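Local coordinates for aluminum resistance protein (Clostridium novyi, PDB 3I16) that probably acts as a pyridoxal-phosphate-dependent carbon-sulfur lyase of the methionine gamma-lyase family, with a suggested part in aluminium resistance, at residues D17-L22 with G417-L422; F109-P114 with I264-Y269; L194-I199 with K228-V233; G307-S312 with E328-I333. All blocks are in the same frame, centred on the assembly; numbering follows the deposited sequence.

Contact 1 of 4, residues D17-L22 with G417-L422; sequences DRVLKL and GILIAL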
loop_
_atom_site.group_PDB
_atom_site.type_symbol
_atom_site.label_atom_id
_atom_site.label_comp_id
_atom_site.label_asym_id
_atom_site.label_seq_id
_atom_site.Cartn_x
_atom_site.Cartn_y
_atom_site.Cartn_z
ATOM N N ASP B 17 2.401 44.326 10.484
ATOM C CA ASP B 17 1.500 44.702 11.580
ATOM C C ASP B 17 0.092 45.053 11.118
ATOM O O ASP B 17 -0.855 44.814 11.827
ATOM C CB ASP B 17 2.077 45.892 12.346
ATOM C CG ASP B 17 3.315 45.529 13.123
ATOM O OD1 ASP B 17 3.455 44.337 13.497
ATOM O OD2 ASP B 17 4.135 46.441 13.361
ATOM N N ARG B 18 -0.047 45.645 9.935
ATOM C CA ARG B 18 -1.385 45.983 9.428
ATOM C C ARG B 18 -2.216 44.724 9.261
ATOM O O ARG B 18 -3.391 44.692 9.634
ATOM C CB ARG B 18 -1.269 46.740 8.114
ATOM C CG ARG B 18 -2.571 47.110 7.422
ATOM C CD ARG B 18 -2.236 48.097 6.263
ATOM N NE ARG B 18 -3.419 48.819 5.803
ATOM C CZ ARG B 18 -3.404 49.920 5.038
ATOM N NH1 ARG B 18 -2.271 50.466 4.603
ATOM N NH2 ARG B 18 -4.552 50.500 4.713
ATOM N N VAL B 19 -1.600 43.688 8.703
ATOM C CA VAL B 19 -2.292 42.407 8.525
ATOM C C VAL B 19 -2.583 41.730 9.866
ATOM O O VAL B 19 -3.683 41.230 10.062
ATOM C CB VAL B 19 -1.543 41.474 7.555
ATOM C CG1 VAL B 19 -2.096 40.061 7.619
ATOM C CG2 VAL B 19 -1.673 42.043 6.159
ATOM N N LEU B 20 -1.633 41.774 10.800
ATOM C CA LEU B 20 -1.851 41.177 12.123
ATOM C C LEU B 20 -2.995 41.839 12.834
ATOM O O LEU B 20 -3.796 41.149 13.450
ATOM C CB LEU B 20 -0.597 41.215 12.992
ATOM C CG LEU B 20 0.546 40.297 12.560
ATOM C CD1 LEU B 20 1.839 40.628 13.331
ATOM C CD2 LEU B 20 0.135 38.802 12.714
ATOM N N LYS B 21 -3.081 43.166 12.748
ATOM C CA LYS B 21 -4.173 43.908 13.391
ATOM C C LYS B 21 -5.514 43.622 12.720
ATOM O O LYS B 21 -6.546 43.528 13.398
ATOM C CB LYS B 21 -3.867 45.422 13.449
ATOM C CG LYS B 21 -5.026 46.305 13.936
ATOM C CD LYS B 21 -5.223 46.312 15.468
ATOM C CE LYS B 21 -4.206 47.212 16.159
ATOM N N LEU B 22 -5.513 43.508 11.394
ATOM C CA LEU B 22 -6.725 43.123 10.662
ATOM C C LEU B 22 -7.178 41.758 11.151
ATOM O O LEU B 22 -8.374 41.551 11.347
ATOM C CB LEU B 22 -6.516 43.089 9.141
ATOM C CG LEU B 22 -6.511 44.426 8.409
ATOM C CD1 LEU B 22 -5.818 44.233 7.061
ATOM C CD2 LEU B 22 -7.939 44.985 8.266
ATOM N N GLY B 417 -2.060 30.637 6.356
ATOM C CA GLY B 417 -2.083 30.846 4.905
ATOM C C GLY B 417 -2.752 32.133 4.456
ATOM O O GLY B 417 -2.261 32.808 3.552
ATOM N N ILE B 418 -3.859 32.476 5.109
ATOM C CA ILE B 418 -4.613 33.682 4.799
ATOM C C ILE B 418 -3.741 34.891 5.120
ATOM O O ILE B 418 -3.653 35.829 4.333
ATOM C CB ILE B 418 -5.968 33.711 5.571
ATOM C CG1 ILE B 418 -6.941 32.646 5.004
ATOM C CG2 ILE B 418 -6.627 35.029 5.430
ATOM C CD1 ILE B 418 -8.100 32.279 5.961
ATOM N N LEU B 419 -3.059 34.847 6.256
ATOM C CA LEU B 419 -2.174 35.952 6.655
ATOM C C LEU B 419 -1.002 36.161 5.664
ATOM O O LEU B 419 -0.667 37.310 5.336
ATOM C CB LEU B 419 -1.652 35.745 8.084
ATOM C CG LEU B 419 -2.695 35.746 9.244
ATOM C CD1 LEU B 419 -1.994 35.697 10.597
ATOM C CD2 LEU B 419 -3.609 36.942 9.188
ATOM N N ILE B 420 -0.375 35.056 5.248
ATOM C CA ILE B 420 0.711 35.053 4.279
ATOM C C ILE B 420 0.211 35.679 2.974
ATOM O O ILE B 420 0.803 36.638 2.484
ATOM C CB ILE B 420 1.261 33.590 4.026
ATOM C CG1 ILE B 420 1.991 33.068 5.271
ATOM C CG2 ILE B 420 2.231 33.560 2.821
ATOM C CD1 ILE B 420 2.300 31.564 5.259
ATOM N N ALA B 421 -0.929 35.187 2.481
ATOM C CA ALA B 421 -1.499 35.655 1.224
ATOM C C ALA B 421 -1.901 37.134 1.275
ATOM O O ALA B 421 -1.523 37.926 0.405
ATOM C CB ALA B 421 -2.702 34.770 0.825
ATOM N N LEU B 422 -2.627 37.527 2.311
ATOM C CA LEU B 422 -3.021 38.920 2.434
ATOM C C LEU B 422 -1.830 39.837 2.560
ATOM O O LEU B 422 -1.856 40.969 2.036
ATOM C CB LEU B 422 -3.995 39.129 3.616
ATOM C CG LEU B 422 -4.542 40.549 3.816
ATOM C CD1 LEU B 422 -5.297 41.033 2.603
ATOM C CD2 LEU B 422 -5.455 40.611 5.073
#
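V19 pushes both its methyls into the notch between L419 and L422, and this is where the two helices meet most closely. Its chi1 of 167° turns CG1 towards L419 and CG2 towards L422: V19 CG1 lies 3.8 Å from L419 CD2, and V19 CG2 sits 4.0 Å from L422 CG. The valine and L419 meet at a slant, whereas it and L422 run past one another in opposite senses. V19 CG1 also comes within 3.8 Å of the carbonyl oxygen L419 O, an atom already engaged by S423 OG one turn on. No hydrogen bond crosses; the side-chain contacts are all between apolar groups.

In the fold, this is where the start of helix 17-54 packs on helix 411-425, the last helix of the chain, at an axis distance of 10.0 Å and an angle of 139° between their directions. Helix 287-318 packs against the same leucines, its L317, I314 and M315 touching L22, L419 and L422, and L10 of helix 4-11 reaches L20 and L419.

Away from V19 the fit slackens. L20 CD2 is 4.3 Å from L419 CD1, a contact made by the far end of a side chain whose CB points away. L22, partly exposed, lays CD1 4.1 Å from L422 CD2, the two leucines crossing nearly at right angles. D17, R18 and K21 line the solvent side of the same helix, D17 forming a salt bridge with K11.

Contact 2 of 4, residues F109-P114 with I264-Y269; sequences FGNLRP and IEKTSY. With EDO (1,2-ethanediol), chain S; EDO (1,2-ethanediol), chain O.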
loop_
_atom_site.group_PDB
_atom_site.type_symbol
_atom_site.label_atom_id
_atom_site.label_comp_id
_atom_site.label_asym_id
_atom_site.label_seq_id
_atom_site.Cartn_x
_atom_site.Cartn_y
_atom_site.Cartn_z
ATOM N N PHE B 109 -25.784 9.275 -16.070
ATOM C CA PHE B 109 -25.832 8.186 -17.050
ATOM C C PHE B 109 -26.511 6.952 -16.464
ATOM O O PHE B 109 -27.210 6.221 -17.174
ATOM C CB PHE B 109 -24.448 7.780 -17.545
ATOM C CG PHE B 109 -23.891 8.666 -18.640
ATOM C CD1 PHE B 109 -24.275 8.497 -19.955
ATOM C CD2 PHE B 109 -22.936 9.624 -18.348
ATOM C CE1 PHE B 109 -23.736 9.278 -20.956
ATOM C CE2 PHE B 109 -22.402 10.411 -19.338
ATOM C CZ PHE B 109 -22.806 10.247 -20.636
ATOM N N GLY B 110 -26.293 6.714 -15.173
ATOM C CA GLY B 110 -26.889 5.556 -14.523
ATOM C C GLY B 110 -28.407 5.641 -14.456
ATOM O O GLY B 110 -29.101 4.633 -14.671
ATOM N N ASN B 111 -28.919 6.848 -14.210
ATOM C CA ASN B 111 -30.357 7.037 -14.023
ATOM C C ASN B 111 -31.181 7.609 -15.178
ATOM O O ASN B 111 -32.401 7.725 -15.033
ATOM C CB ASN B 111 -30.607 7.824 -12.721
ATOM C CG ASN B 111 -30.277 7.000 -11.483
ATOM O OD1 ASN B 111 -31.143 6.292 -10.961
ATOM N ND2 ASN B 111 -29.008 7.029 -11.052
ATOM N N LEU B 112 -30.551 7.912 -16.320
ATOM C CA LEU B 112 -31.262 8.480 -17.478
ATOM C C LEU B 112 -31.143 7.541 -18.680
ATOM O O LEU B 112 -30.153 6.834 -18.823
ATOM C CB LEU B 112 -30.718 9.875 -17.824
ATOM C CG LEU B 112 -31.042 11.002 -16.839
ATOM C CD1 LEU B 112 -30.037 12.138 -17.020
ATOM C CD2 LEU B 112 -32.519 11.504 -16.982
ATOM N N ARG B 113 -32.192 7.519 -19.501
ATOM C CA ARG B 113 -32.280 6.670 -20.687
ATOM C C ARG B 113 -32.738 7.497 -21.876
ATOM O O ARG B 113 -33.326 8.582 -21.700
ATOM C CB ARG B 113 -33.268 5.526 -20.441
ATOM C CG ARG B 113 -32.911 4.625 -19.256
ATOM C CD ARG B 113 -31.709 3.706 -19.607
ATOM N NE ARG B 113 -31.401 2.857 -18.470
ATOM C CZ ARG B 113 -30.544 3.124 -17.489
ATOM N NH1 ARG B 113 -29.789 4.234 -17.480
ATOM N NH2 ARG B 113 -30.418 2.237 -16.507
ATOM N N PRO B 114 -32.489 6.998 -23.100
ATOM C CA PRO B 114 -32.905 7.790 -24.251
ATOM C C PRO B 114 -34.359 8.252 -24.161
ATOM O O PRO B 114 -35.231 7.492 -23.745
ATOM C CB PRO B 114 -32.682 6.851 -25.430
ATOM C CG PRO B 114 -31.584 5.933 -24.975
ATOM C CD PRO B 114 -31.780 5.769 -23.498
ATOM N N ILE B 264 -28.910 3.882 -6.635
ATOM C CA ILE B 264 -27.529 3.494 -6.351
ATOM C C ILE B 264 -27.147 2.319 -7.237
ATOM O O ILE B 264 -26.060 2.325 -7.825
ATOM C CB ILE B 264 -27.318 3.194 -4.863
ATOM C CG1 ILE B 264 -27.394 4.507 -4.042
ATOM C CG2 ILE B 264 -25.978 2.506 -4.634
ATOM C CD1 ILE B 264 -26.193 5.479 -4.200
ATOM N N GLU B 265 -28.036 1.327 -7.370
ATOM C CA GLU B 265 -27.736 0.209 -8.263
ATOM C C GLU B 265 -27.512 0.684 -9.695
ATOM O O GLU B 265 -26.523 0.289 -10.325
ATOM C CB GLU B 265 -28.801 -0.887 -8.204
ATOM C CG GLU B 265 -28.688 -1.720 -6.934
ATOM C CD GLU B 265 -29.842 -2.683 -6.745
ATOM O OE1 GLU B 265 -30.778 -2.647 -7.559
ATOM O OE2 GLU B 265 -29.825 -3.445 -5.754
ATOM N N LYS B 266 -28.414 1.529 -10.193
ATOM C CA LYS B 266 -28.289 2.060 -11.555
ATOM C C LYS B 266 -26.975 2.840 -11.767
ATOM O O LYS B 266 -26.384 2.761 -12.841
ATOM C CB LYS B 266 -29.490 2.933 -11.918
ATOM C CG LYS B 266 -30.749 2.141 -12.204
ATOM C CD LYS B 266 -31.860 3.085 -12.615
ATOM C CE LYS B 266 -33.169 2.384 -12.899
ATOM N NZ LYS B 266 -34.243 3.431 -13.116
ATOM N N THR B 267 -26.556 3.621 -10.769
ATOM C CA THR B 267 -25.270 4.313 -10.844
ATOM C C THR B 267 -24.117 3.292 -10.917
ATOM O O THR B 267 -23.211 3.445 -11.745
ATOM C CB THR B 267 -25.034 5.234 -9.633
ATOM O OG1 THR B 267 -26.097 6.186 -9.538
ATOM C CG2 THR B 267 -23.695 5.970 -9.781
ATOM N N SER B 268 -24.185 2.232 -10.089
ATOM C CA SER B 268 -23.147 1.191 -10.082
ATOM C C SER B 268 -22.933 0.530 -11.451
ATOM O O SER B 268 -21.806 0.192 -11.788
ATOM C CB SER B 268 -23.392 0.107 -9.009
ATOM O OG SER B 268 -24.420 -0.815 -9.343
ATOM N N TYR B 269 -23.997 0.339 -12.230
ATOM C CA TYR B 269 -23.863 -0.258 -13.563
ATOM C C TYR B 269 -23.183 0.648 -14.597
ATOM O O TYR B 269 -22.731 0.169 -15.647
ATOM C CB TYR B 269 -25.210 -0.737 -14.083
ATOM C CG TYR B 269 -25.835 -1.788 -13.213
ATOM C CD1 TYR B 269 -25.128 -2.942 -12.865
ATOM C CD2 TYR B 269 -27.143 -1.645 -12.751
ATOM C CE1 TYR B 269 -25.694 -3.910 -12.089
ATOM C CE2 TYR B 269 -27.721 -2.616 -11.969
ATOM C CZ TYR B 269 -26.999 -3.748 -11.656
ATOM O OH TYR B 269 -27.556 -4.716 -10.877
HETATM C C1 EDO S . -25.067 1.718 -17.525
HETATM O O1 EDO S . -24.732 1.395 -18.875
HETATM C C2 EDO S . -26.070 2.867 -17.439
HETATM O O2 EDO S . -25.508 4.167 -17.713
HETATM C C1 EDO O . -31.956 -1.374 -12.338
HETATM O O1 EDO O . -32.282 -2.748 -12.547
HETATM C C2 EDO O . -31.380 -1.183 -10.941
HETATM O O2 EDO O . -31.412 -2.407 -10.201
HETATM O O HOH W 1 -28.225 1.657 -15.024
HETATM O O HOH W 2 -33.804 5.794 -11.329
HETATM O O HOH W 3 -33.522 4.728 -15.436
#
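K266 runs its extended chain past the end of helix 100-111, with CB 3.3 Å from G110 O and CD 3.7 Å from N111 OD1. The N111 amide crosses this chain at a slant, its oxygen beside the lysine methylenes and its ND2 on the side of T267, although A107 O is the main partner of ND2 and T267 OG1 bonds to C263 O. Water 2 then joins N111 OD1 to K266 NZ.

The backbones touch almost directly: G110 CA is 4.2 Å from T267 CA, with no side chain on G110 between them. R113 folds back, bent at chi2 (-74°), and its NH1 donates to G110 O at 2.9 Å from above the carbonyl plane, as it does to L112 O. Water 1 accepts from R113 NH2 and lies within reach of G110 O and K266 O. The two cationic ends nevertheless stay apart, with R113 NH2 5.2 Å from K266 NZ; R113 NH2 also binds N140 O of the second subunit.

The contact thus pairs the C-terminal end of helix 100-111 with helix 261-271 beside the mixed sheet: L237 of strand 237-241 touches N111, I264 and T267, strand 90-94 lies against I264 and S268, and strand 177-183 meets L112.

Contact 3 of 4, residues L194-I199 with K228-V233; sequences LLIEDI and KEPTDV. With EDO (1,2-ethanediol), chain N.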
loop_
_atom_site.group_PDB
_atom_site.type_symbol
_atom_site.label_atom_id
_atom_site.label_comp_id
_atom_site.label_asym_id
_atom_site.label_seq_id
_atom_site.Cartn_x
_atom_site.Cartn_y
_atom_site.Cartn_z
ATOM N N LEU B 194 -26.816 26.793 -1.714
ATOM C CA LEU B 194 -28.180 26.454 -1.271
ATOM C C LEU B 194 -28.196 25.815 0.096
ATOM O O LEU B 194 -27.491 24.849 0.345
ATOM C CB LEU B 194 -28.904 25.486 -2.212
ATOM C CG LEU B 194 -29.337 25.936 -3.590
ATOM C CD1 LEU B 194 -30.366 24.926 -4.068
ATOM C CD2 LEU B 194 -29.940 27.308 -3.581
ATOM N N LEU B 195 -29.041 26.341 0.971
ATOM C CA LEU B 195 -29.195 25.791 2.287
ATOM C C LEU B 195 -30.065 24.523 2.189
ATOM O O LEU B 195 -30.771 24.311 1.205
ATOM C CB LEU B 195 -29.860 26.808 3.195
ATOM C CG LEU B 195 -29.149 28.160 3.407
ATOM C CD1 LEU B 195 -30.048 29.125 4.167
ATOM C CD2 LEU B 195 -27.835 27.998 4.125
ATOM N N ILE B 196 -30.024 23.698 3.221
ATOM C CA ILE B 196 -30.851 22.491 3.272
ATOM C C ILE B 196 -32.341 22.838 3.122
ATOM O O ILE B 196 -33.089 22.073 2.481
ATOM C CB ILE B 196 -30.622 21.687 4.582
ATOM C CG1 ILE B 196 -29.209 21.092 4.622
ATOM C CG2 ILE B 196 -31.737 20.609 4.774
ATOM C CD1 ILE B 196 -28.871 20.047 3.517
ATOM N N GLU B 197 -32.777 23.969 3.700
ATOM C CA GLU B 197 -34.179 24.407 3.569
ATOM C C GLU B 197 -34.535 24.772 2.127
ATOM O O GLU B 197 -35.668 24.541 1.697
ATOM C CB GLU B 197 -34.530 25.572 4.513
ATOM C CG GLU B 197 -33.867 26.903 4.148
ATOM C CD GLU B 197 -34.326 28.076 4.996
ATOM O OE1 GLU B 197 -34.795 27.865 6.133
ATOM O OE2 GLU B 197 -34.199 29.228 4.510
ATOM N N ASP B 198 -33.579 25.346 1.389
ATOM C CA ASP B 198 -33.790 25.685 -0.030
ATOM C C ASP B 198 -33.892 24.396 -0.836
ATOM O O ASP B 198 -34.674 24.296 -1.765
ATOM C CB ASP B 198 -32.635 26.517 -0.606
ATOM C CG ASP B 198 -32.400 27.858 0.140
ATOM O OD1 ASP B 198 -33.362 28.570 0.451
ATOM O OD2 ASP B 198 -31.222 28.204 0.385
ATOM N N ILE B 199 -33.075 23.408 -0.485
ATOM C CA ILE B 199 -33.100 22.130 -1.170
ATOM C C ILE B 199 -34.443 21.450 -0.921
ATOM O O ILE B 199 -35.050 20.934 -1.856
ATOM C CB ILE B 199 -31.923 21.226 -0.758
ATOM C CG1 ILE B 199 -30.616 21.824 -1.304
ATOM C CG2 ILE B 199 -32.144 19.796 -1.295
ATOM C CD1 ILE B 199 -29.311 21.222 -0.751
ATOM N N LYS B 228 -28.412 18.203 9.044
ATOM C CA LYS B 228 -29.103 17.459 7.992
ATOM C C LYS B 228 -28.324 17.493 6.676
ATOM O O LYS B 228 -27.524 18.397 6.425
ATOM C CB LYS B 228 -30.494 18.054 7.730
ATOM C CG LYS B 228 -31.482 17.889 8.862
ATOM C CD LYS B 228 -32.894 18.244 8.414
ATOM C CE LYS B 228 -33.910 17.882 9.475
ATOM N NZ LYS B 228 -33.601 18.568 10.742
ATOM N N GLU B 229 -28.587 16.504 5.836
ATOM C CA GLU B 229 -28.027 16.437 4.484
ATOM C C GLU B 229 -29.233 16.452 3.520
ATOM O O GLU B 229 -30.391 16.355 3.956
ATOM C CB GLU B 229 -27.167 15.196 4.329
ATOM C CG GLU B 229 -25.877 15.224 5.184
ATOM C CD GLU B 229 -24.869 16.289 4.758
ATOM O OE1 GLU B 229 -24.821 16.628 3.562
ATOM O OE2 GLU B 229 -24.089 16.765 5.626
ATOM N N PRO B 230 -28.979 16.585 2.209
ATOM C CA PRO B 230 -30.125 16.668 1.298
ATOM C C PRO B 230 -31.006 15.427 1.317
ATOM O O PRO B 230 -32.195 15.526 1.026
ATOM C CB PRO B 230 -29.480 16.855 -0.070
ATOM C CG PRO B 230 -28.178 17.504 0.223
ATOM C CD PRO B 230 -27.713 16.879 1.521
ATOM N N THR B 231 -30.437 14.282 1.676
ATOM C CA THR B 231 -31.184 13.036 1.755
ATOM C C THR B 231 -32.173 13.036 2.942
ATOM O O THR B 231 -33.075 12.210 2.986
ATOM C CB THR B 231 -30.211 11.837 1.855
ATOM O OG1 THR B 231 -29.217 12.134 2.845
ATOM C CG2 THR B 231 -29.501 11.600 0.508
ATOM N N ASP B 232 -31.993 13.944 3.898
ATOM C CA ASP B 232 -32.895 14.087 5.028
ATOM C C ASP B 232 -34.069 14.992 4.646
ATOM O O ASP B 232 -35.021 15.093 5.412
ATOM C CB ASP B 232 -32.163 14.668 6.256
ATOM C CG ASP B 232 -31.081 13.759 6.775
ATOM O OD1 ASP B 232 -31.403 12.588 7.042
ATOM O OD2 ASP B 232 -29.908 14.196 6.903
ATOM N N VAL B 233 -34.006 15.668 3.492
ATOM C CA VAL B 233 -35.124 16.523 3.060
ATOM C C VAL B 233 -35.710 16.105 1.701
ATOM O O VAL B 233 -36.241 16.943 0.953
ATOM C CB VAL B 233 -34.785 18.055 3.140
ATOM C CG1 VAL B 233 -34.571 18.456 4.611
ATOM C CG2 VAL B 233 -33.579 18.439 2.293
HETATM C C1 EDO N . -29.456 30.517 -1.457
HETATM O O1 EDO N . -29.771 31.890 -1.696
HETATM C C2 EDO N . -29.075 30.362 0.006
HETATM O O2 EDO N . -30.178 30.688 0.853
#
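I196 and I199, one turn apart at the start of helix 196-209, lie against the loop 228-233, which holds a short 3-10 turn before strand 237-241. The join belongs to the large pyridoxal-phosphate-binding domain of the aminotransferase-like fold, where helices flank a mixed sheet; P230 also touches I238 of that sheet.

The apolar contacts come first. I196 uses two branches. With CG1 beside the backbone N (chi1 -67°), CG2 is left anti to it and meets V233 CG1 at 3.6 Å, the two side chains crossing at a slant. Its CD1 goes the other way, over the backbone between K228 and P230, 3.6 Å from E229 C and 3.9 Å from P230 CD. I199 repeats the pattern more loosely: CD1 faces P230 CG at 4.0 Å, and CG2 turns to V233 CG2, crossing it nearly at a right angle. K228 adds only its CB against I196 CG2 before the rest of its chain leads off to solvent.

No polar bond crosses between the segments; they lie within each one or lead to other groups. D198 OD2 accepts from the backbone N of L195, the N-cap residue, and also from an ethanediol that is probably from the crystallisation liquor. E229, whose CB points away from the helix, sends its carboxylate to R184, N219 and the backbone N of F224, while T231 OG1 and D232 OD1 bond to F86 O and N87.

On the turn, D232 OD2 accepts from E229 N at 2.9 Å on its anti lone pair, with an N-H...O angle of 164°.

Contact 4 of 4, residues G307-S312 with E328-I333; sequences GAILCS and EKRSDI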
loop_
_atom_site.group_PDB
_atom_site.type_symbol
_atom_site.label_atom_id
_atom_site.label_comp_id
_atom_site.label_asym_id
_atom_site.label_seq_id
_atom_site.Cartn_x
_atom_site.Cartn_y
_atom_site.Cartn_z
ATOM N N GLY B 307 -12.015 28.682 8.741
ATOM C CA GLY B 307 -11.065 29.374 7.872
ATOM C C GLY B 307 -11.764 30.267 6.850
ATOM O O GLY B 307 -11.312 31.381 6.593
ATOM N N ALA B 308 -12.855 29.772 6.259
ATOM C CA ALA B 308 -13.643 30.544 5.293
ATOM C C ALA B 308 -14.242 31.803 5.928
ATOM O O ALA B 308 -14.216 32.888 5.333
ATOM C CB ALA B 308 -14.764 29.671 4.681
ATOM N N ILE B 309 -14.762 31.654 7.147
ATOM C CA ILE B 309 -15.387 32.770 7.856
ATOM C C ILE B 309 -14.337 33.830 8.201
ATOM O O ILE B 309 -14.573 35.027 8.022
ATOM C CB ILE B 309 -16.140 32.280 9.131
ATOM C CG1 ILE B 309 -17.281 31.316 8.721
ATOM C CG2 ILE B 309 -16.666 33.455 9.895
ATOM C CD1 ILE B 309 -17.937 30.527 9.868
ATOM N N LEU B 310 -13.182 33.393 8.693
ATOM C CA LEU B 310 -12.082 34.317 8.967
ATOM C C LEU B 310 -11.655 35.043 7.673
ATOM O O LEU B 310 -11.411 36.232 7.687
ATOM C CB LEU B 310 -10.886 33.583 9.538
ATOM C CG LEU B 310 -9.545 34.332 9.574
ATOM C CD1 LEU B 310 -9.629 35.519 10.500
ATOM C CD2 LEU B 310 -8.432 33.345 9.998
ATOM N N CYS B 311 -11.509 34.284 6.586
ATOM C CA CYS B 311 -11.128 34.858 5.308
ATOM C C CYS B 311 -12.157 35.917 4.928
ATOM O O CYS B 311 -11.786 37.014 4.587
ATOM C CB CYS B 311 -11.055 33.777 4.236
ATOM S SG CYS B 311 -10.578 34.436 2.612
ATOM N N SER B 312 -13.446 35.593 5.036
ATOM C CA SER B 312 -14.504 36.551 4.721
ATOM C C SER B 312 -14.327 37.880 5.465
ATOM O O SER B 312 -14.296 38.980 4.850
ATOM C CB SER B 312 -15.867 35.950 5.073
ATOM O OG SER B 312 -16.940 36.848 4.845
ATOM N N GLU B 328 -23.304 35.120 7.550
ATOM C CA GLU B 328 -24.391 34.485 6.825
ATOM C C GLU B 328 -24.339 32.989 7.040
ATOM O O GLU B 328 -23.280 32.440 7.302
ATOM C CB GLU B 328 -24.289 34.770 5.340
ATOM C CG GLU B 328 -24.175 36.230 5.044
ATOM C CD GLU B 328 -24.451 36.527 3.607
ATOM O OE1 GLU B 328 -25.637 36.449 3.199
ATOM O OE2 GLU B 328 -23.489 36.873 2.900
ATOM N N LYS B 329 -25.488 32.339 6.909
ATOM C CA LYS B 329 -25.609 30.892 7.061
ATOM C C LYS B 329 -24.959 30.253 5.818
ATOM O O LYS B 329 -25.303 30.608 4.697
ATOM C CB LYS B 329 -27.095 30.530 7.147
ATOM C CG LYS B 329 -27.445 29.267 7.912
ATOM C CD LYS B 329 -28.955 29.025 7.839
ATOM C CE LYS B 329 -29.721 30.278 8.187
ATOM N NZ LYS B 329 -31.158 30.209 7.790
ATOM N N ARG B 330 -24.040 29.321 6.027
ATOM C CA ARG B 330 -23.305 28.664 4.956
ATOM C C ARG B 330 -23.729 27.240 4.687
ATOM O O ARG B 330 -24.067 26.519 5.613
ATOM C CB ARG B 330 -21.824 28.695 5.298
ATOM C CG ARG B 330 -21.299 30.116 5.288
ATOM C CD ARG B 330 -19.974 30.259 5.973
ATOM N NE ARG B 330 -19.534 31.659 5.944
ATOM C CZ ARG B 330 -18.616 32.197 5.136
ATOM N NH1 ARG B 330 -17.942 31.479 4.249
ATOM N NH2 ARG B 330 -18.346 33.501 5.235
ATOM N N SER B 331 -23.729 26.855 3.413
ATOM C CA SER B 331 -24.071 25.483 3.013
ATOM C C SER B 331 -22.904 24.799 2.313
ATOM O O SER B 331 -23.054 23.693 1.787
ATOM C CB SER B 331 -25.322 25.461 2.140
ATOM O OG SER B 331 -26.016 24.214 2.278
ATOM N N ASP B 332 -21.738 25.445 2.328
ATOM C CA ASP B 332 -20.495 24.853 1.809
ATOM C C ASP B 332 -19.288 25.554 2.458
ATOM O O ASP B 332 -19.445 26.536 3.195
ATOM C CB ASP B 332 -20.443 24.846 0.267
ATOM C CG ASP B 332 -20.195 26.222 -0.345
ATOM O OD1 ASP B 332 -19.672 27.129 0.335
ATOM O OD2 ASP B 332 -20.505 26.399 -1.541
ATOM N N ILE B 333 -18.088 25.070 2.177
ATOM C CA ILE B 333 -16.882 25.631 2.790
ATOM C C ILE B 333 -16.184 26.706 1.964
ATOM O O ILE B 333 -15.100 27.152 2.326
ATOM C CB ILE B 333 -15.844 24.513 3.150
ATOM C CG1 ILE B 333 -15.312 23.789 1.903
ATOM C CG2 ILE B 333 -16.456 23.526 4.146
ATOM C CD1 ILE B 333 -14.037 22.976 2.159
#
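R330 lays the face of its guanidinium under I309, whose CG1 stands 3.6 Å from R330 NE and lies over the plane towards its rim rather than its centre. The arginine chain is extended from CG to NE (chi2 164°, chi3 -179°), which carries the flat group from the loop across to helix 287-318. There it meets three side chains of the helix from different directions. S312 stands at the rim: S312 CB is 3.5 Å from R330 NH2, and S312 OG lies in the guanidinium plane. A308 CB approaches obliquely, 3.7 Å from R330 NH1.

A308 has a second neighbour in the loop, since its methyl also comes within 3.5 Å of I333 O. That backbone oxygen, rather than the I333 side chain, makes the approach. The I333 side chain touches Y221 of the pyridoxal-phosphate pocket, and D332 bonds to S185 there, so the same loop runs from the helix to the cofactor site. Behind I309, helix 17-54 supplies I30, F34 and L37.

None of the contacts between the two segments is a hydrogen bond. The polar ends find partners nearby instead: R330 NH1 binds Q335 OE1, R330 NH2 makes a weak bond to K325 O, and S312 OG binds P324 O. The arginine thus meets the helix by a face, an edge and an oblique approach, its rotation probably fixed by NH1 directed to Q335, with NH2 held only weakly by K325.

Overall arrangement
Along the chain, contact 1 closes the widest loop and the other three are nested inside it; contact 3 lies within the loop of contact 2, and contact 4 opens only after contact 2 has closed. Contacts 1 and 2 lie on opposite sides of the chain's centre, their centres 48 Å apart. Contact 4 lies between contacts 1 and 3, 18 Å from each by centres, and touches both: I418 packs on G307, L310 and C311, while L194 and L195 meet S331. Contacts 2 and 3 belong to the mixed-sheet domain. Helix 287-318 and the terminal helices link contacts 1 and 4, so the touching contacts run from the chain ends towards the cofactor domain.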